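Local coordinates for TfuA domain-containing protein (Methanosarcina acetivorans, PDB 6XP8), which takes part in peptide backbone thioamidation, probably working together with a YcaO protein, at residues V37-F51 and A65-G79. Residues are numbered along the deposited sequence; the frame is centred on the assembly and turned at random.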
# COMPACT_ATOMS: atom_id res chain seq x y z
N VAL A 37 -22.39 -4.75 -0.26
CA VAL A 37 -23.38 -3.99 0.51
C VAL A 37 -24.77 -4.63 0.39
O VAL A 37 -25.45 -4.84 1.40
CB VAL A 37 -23.41 -2.49 0.10
CG1 VAL A 37 -24.50 -1.71 0.83
CG2 VAL A 37 -22.06 -1.84 0.35
N GLN A 38 -25.16 -4.98 -0.84
CA GLN A 38 -26.47 -5.58 -1.11
C GLN A 38 -26.59 -7.03 -0.64
O GLN A 38 -27.70 -7.50 -0.37
CB GLN A 38 -26.86 -5.46 -2.60
CG GLN A 38 -27.10 -4.03 -3.09
CD GLN A 38 -28.20 -3.29 -2.34
OE1 GLN A 38 -29.27 -3.84 -2.05
NE2 GLN A 38 -27.96 -2.02 -2.04
N GLN A 39 -25.45 -7.72 -0.52
CA GLN A 39 -25.40 -9.08 0.03
C GLN A 39 -25.47 -9.11 1.56
O GLN A 39 -25.55 -10.19 2.16
CB GLN A 39 -24.14 -9.82 -0.47
CG GLN A 39 -24.26 -10.38 -1.88
CD GLN A 39 -23.01 -11.12 -2.35
OE1 GLN A 39 -22.05 -11.31 -1.60
NE2 GLN A 39 -23.01 -11.53 -3.61
N GLY A 40 -25.44 -7.93 2.19
CA GLY A 40 -25.57 -7.80 3.64
C GLY A 40 -24.29 -7.77 4.45
O GLY A 40 -24.33 -7.93 5.67
N TYR A 41 -23.14 -7.56 3.79
CA TYR A 41 -21.84 -7.46 4.49
C TYR A 41 -21.81 -6.25 5.43
O TYR A 41 -22.36 -5.19 5.12
CB TYR A 41 -20.66 -7.44 3.50
CG TYR A 41 -20.28 -8.79 2.92
CD1 TYR A 41 -21.05 -9.38 1.91
CD2 TYR A 41 -19.14 -9.47 3.37
CE1 TYR A 41 -20.70 -10.62 1.38
CE2 TYR A 41 -18.79 -10.70 2.85
CZ TYR A 41 -19.57 -11.27 1.84
OH TYR A 41 -19.23 -12.49 1.31
N LYS A 42 -21.15 -6.42 6.58
CA LYS A 42 -21.17 -5.41 7.64
C LYS A 42 -19.91 -4.55 7.69
O LYS A 42 -19.96 -3.41 8.14
CB LYS A 42 -21.45 -6.04 9.01
CG LYS A 42 -22.89 -6.52 9.21
CD LYS A 42 -23.88 -5.36 9.26
CE LYS A 42 -25.28 -5.81 8.88
NZ LYS A 42 -26.24 -4.67 8.90
N VAL A 43 -18.78 -5.11 7.26
CA VAL A 43 -17.50 -4.39 7.22
C VAL A 43 -16.81 -4.63 5.88
O VAL A 43 -16.74 -5.77 5.41
CB VAL A 43 -16.55 -4.78 8.40
CG1 VAL A 43 -15.27 -3.94 8.36
CG2 VAL A 43 -17.22 -4.58 9.76
N ILE A 44 -16.34 -3.54 5.27
CA ILE A 44 -15.47 -3.59 4.08
C ILE A 44 -14.08 -3.10 4.48
O ILE A 44 -13.94 -2.02 5.05
CB ILE A 44 -16.01 -2.72 2.92
CG1 ILE A 44 -17.40 -3.21 2.45
CG2 ILE A 44 -15.02 -2.70 1.74
CD1 ILE A 44 -18.18 -2.21 1.62
N GLY A 45 -13.06 -3.90 4.17
CA GLY A 45 -11.67 -3.45 4.25
C GLY A 45 -11.14 -3.19 2.86
O GLY A 45 -11.13 -4.08 2.01
N ILE A 46 -10.74 -1.94 2.61
CA ILE A 46 -10.09 -1.59 1.35
C ILE A 46 -8.60 -1.48 1.65
O ILE A 46 -8.18 -0.59 2.39
CB ILE A 46 -10.63 -0.28 0.72
CG1 ILE A 46 -12.15 -0.37 0.47
CG2 ILE A 46 -9.88 0.02 -0.57
CD1 ILE A 46 -12.80 0.95 0.09
N ILE A 47 -7.81 -2.40 1.08
CA ILE A 47 -6.35 -2.31 1.14
C ILE A 47 -5.86 -1.87 -0.24
O ILE A 47 -5.43 -0.72 -0.42
CB ILE A 47 -5.68 -3.63 1.64
CG1 ILE A 47 -6.19 -3.99 3.05
CG2 ILE A 47 -4.16 -3.51 1.61
CD1 ILE A 47 -5.75 -5.33 3.61
N ASP A 48 -5.99 -2.77 -1.21
CA ASP A 48 -5.50 -2.55 -2.57
C ASP A 48 -6.64 -2.25 -3.53
O ASP A 48 -7.77 -2.73 -3.34
CB ASP A 48 -4.69 -3.76 -3.05
CG ASP A 48 -3.51 -4.05 -2.14
OD1 ASP A 48 -2.77 -3.11 -1.82
OD2 ASP A 48 -3.32 -5.23 -1.76
N GLY A 49 -6.33 -1.46 -4.54
CA GLY A 49 -7.28 -1.11 -5.59
C GLY A 49 -6.57 -0.59 -6.81
O GLY A 49 -5.44 -0.08 -6.73
N ILE A 50 -7.24 -0.71 -7.96
CA ILE A 50 -6.72 -0.19 -9.22
C ILE A 50 -6.74 1.34 -9.16
O ILE A 50 -7.71 1.94 -8.69
CB ILE A 50 -7.51 -0.77 -10.43
CG1 ILE A 50 -7.01 -2.17 -10.78
CG2 ILE A 50 -7.33 0.09 -11.69
CD1 ILE A 50 -7.51 -3.28 -9.88
N PHE A 51 -5.66 1.97 -9.63
CA PHE A 51 -5.51 3.44 -9.56
C PHE A 51 -5.97 4.20 -10.80
O PHE A 51 -6.26 5.39 -10.71
CB PHE A 51 -4.07 3.83 -9.19
CG PHE A 51 -3.67 3.43 -7.80
CD1 PHE A 51 -4.28 4.05 -6.69
CD2 PHE A 51 -2.71 2.45 -7.58
CE1 PHE A 51 -3.93 3.67 -5.39
CE2 PHE A 51 -2.35 2.08 -6.28
CZ PHE A 51 -2.96 2.69 -5.19
N ALA A 65 -21.89 2.88 0.79
CA ALA A 65 -21.64 1.83 1.79
C ALA A 65 -21.78 2.35 3.22
O ALA A 65 -22.44 1.72 4.05
CB ALA A 65 -20.27 1.19 1.56
N LEU A 66 -21.17 3.51 3.49
CA LEU A 66 -21.23 4.15 4.81
C LEU A 66 -22.66 4.54 5.21
O LEU A 66 -23.06 4.32 6.35
CB LEU A 66 -20.30 5.38 4.87
CG LEU A 66 -18.79 5.14 4.79
CD1 LEU A 66 -18.07 6.43 4.46
CD2 LEU A 66 -18.24 4.51 6.07
N ASN A 67 -23.41 5.08 4.24
CA ASN A 67 -24.81 5.48 4.45
C ASN A 67 -25.74 4.29 4.69
O ASN A 67 -26.79 4.44 5.32
CB ASN A 67 -25.32 6.31 3.26
CG ASN A 67 -24.66 7.68 3.15
OD1 ASN A 67 -24.12 8.22 4.12
ND2 ASN A 67 -24.69 8.24 1.95
N ALA A 68 -25.35 3.12 4.18
CA ALA A 68 -26.10 1.87 4.38
C ALA A 68 -25.73 1.14 5.68
O ALA A 68 -26.24 0.05 5.95
CB ALA A 68 -25.91 0.95 3.18
N GLY A 69 -24.86 1.75 6.49
CA GLY A 69 -24.47 1.19 7.78
C GLY A 69 -23.29 0.23 7.75
O GLY A 69 -23.00 -0.44 8.75
N VAL A 70 -22.63 0.15 6.60
CA VAL A 70 -21.44 -0.68 6.44
C VAL A 70 -20.24 0.14 6.90
O VAL A 70 -20.07 1.30 6.50
CB VAL A 70 -21.26 -1.18 4.98
CG1 VAL A 70 -20.14 -2.22 4.89
CG2 VAL A 70 -22.55 -1.78 4.45
N LYS A 71 -19.42 -0.46 7.77
CA LYS A 71 -18.19 0.16 8.22
C LYS A 71 -17.14 -0.03 7.13
O LYS A 71 -17.03 -1.11 6.56
CB LYS A 71 -17.73 -0.44 9.55
CG LYS A 71 -18.81 -0.42 10.63
CD LYS A 71 -18.22 -0.44 12.03
CE LYS A 71 -19.29 -0.15 13.08
NZ LYS A 71 -19.88 1.22 12.96
N VAL A 72 -16.40 1.03 6.82
CA VAL A 72 -15.36 0.97 5.78
C VAL A 72 -14.02 1.37 6.40
O VAL A 72 -13.88 2.47 6.94
CB VAL A 72 -15.69 1.84 4.54
CG1 VAL A 72 -14.64 1.65 3.44
CG2 VAL A 72 -17.07 1.50 3.98
N VAL A 73 -13.06 0.45 6.32
CA VAL A 73 -11.70 0.65 6.82
C VAL A 73 -10.78 0.69 5.61
O VAL A 73 -10.93 -0.12 4.69
CB VAL A 73 -11.25 -0.50 7.77
CG1 VAL A 73 -9.85 -0.25 8.33
CG2 VAL A 73 -12.24 -0.67 8.90
N GLY A 74 -9.84 1.63 5.62
CA GLY A 74 -8.81 1.71 4.59
C GLY A 74 -7.42 1.91 5.14
O GLY A 74 -7.23 2.56 6.16
N GLY A 75 -6.43 1.32 4.45
CA GLY A 75 -5.02 1.56 4.73
C GLY A 75 -4.11 0.96 3.68
O GLY A 75 -4.58 0.29 2.74
N ALA A 76 -2.81 1.19 3.87
CA ALA A 76 -1.70 0.64 3.06
C ALA A 76 -1.53 1.22 1.65
O ALA A 76 -0.45 1.71 1.30
CB ALA A 76 -1.74 -0.89 3.01
N SER A 77 -2.60 1.18 0.86
CA SER A 77 -2.51 1.49 -0.56
C SER A 77 -3.69 2.37 -0.99
O SER A 77 -3.82 3.49 -0.50
CB SER A 77 -2.42 0.19 -1.37
OG SER A 77 -1.88 0.42 -2.65
N MET A 78 -4.55 1.87 -1.90
CA MET A 78 -5.77 2.60 -2.26
C MET A 78 -6.63 2.93 -1.03
O MET A 78 -7.23 4.00 -0.96
CB MET A 78 -6.59 1.86 -3.34
CG MET A 78 -7.92 2.54 -3.71
SD MET A 78 -7.76 4.24 -4.31
CE MET A 78 -7.72 4.00 -6.08
N GLY A 79 -6.65 2.02 -0.05
CA GLY A 79 -7.39 2.26 1.19
C GLY A 79 -6.85 3.43 1.99
O GLY A 79 -7.62 4.17 2.61
O HOH W 1 -21.67 -2.59 10.21
O HOH W 2 -3.62 -0.46 -4.42
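Strands 43-46 and 71-74 are parallel neighbours in the sheet, and Ile44 bonds strand 71-74 through both its N-H and its C=O. Its N donates to Lys71 O at 2.8 Å, and its O accepts from Val73 N, both bonds nearly straight. Ile46 N continues the ladder to Val73 O, while Gly75 N reaches Ile46 O only weakly. At the start of the strands a water donates to both Lys42 O and Gly69 O. Here Val70 CG1 lies 3.8 Å from Ile44 CG1, and Val70 CG2 touches Val37 CG1. Ala65 CB touches both Val37 CG2 and Ile44 CD1, which joins the ends of helices 33-38 and 59-67 to the sheet. Helix 59-67 makes the crossover of this beta-alpha-beta unit. Strand 3-6 flanks strand 43-46 on its other edge, and Val43 and Val73 share a face covered by helix 198-215.

Beyond the strands, the chain turns into helix 78-86. Gly79 N donates to Ile47 O at 3.0 Å from above the carbonyl plane. Gly79 CA is 3.2 Å from Ile46 O, and a side chain here would clash with that oxygen. Met78 has CG anti to its N (chi1 177°), then bends at chi2 and chi3, so that CE comes 3.5 Å from Phe51 CD1. SD makes an oblique Met-aromatic contact with the ring. Gly49 O sits 3.7 Å above the ring centre, and Ser77 OG approaches the edge at CZ. A water links Ser77 OG to Gly49 N; Ser77 OG also hydrogen-bonds Lys199 NZ. Replacing Phe51 with an alanine would probably open a gap beside Met78 and let its methyl end turn more freely. Asp48 OD1 lies 3.3 Å from Ser77 CB but hydrogen-bonds Ser10 OG, and OD2 hydrogen-bonds Thr7 OG1 and Asn9 N.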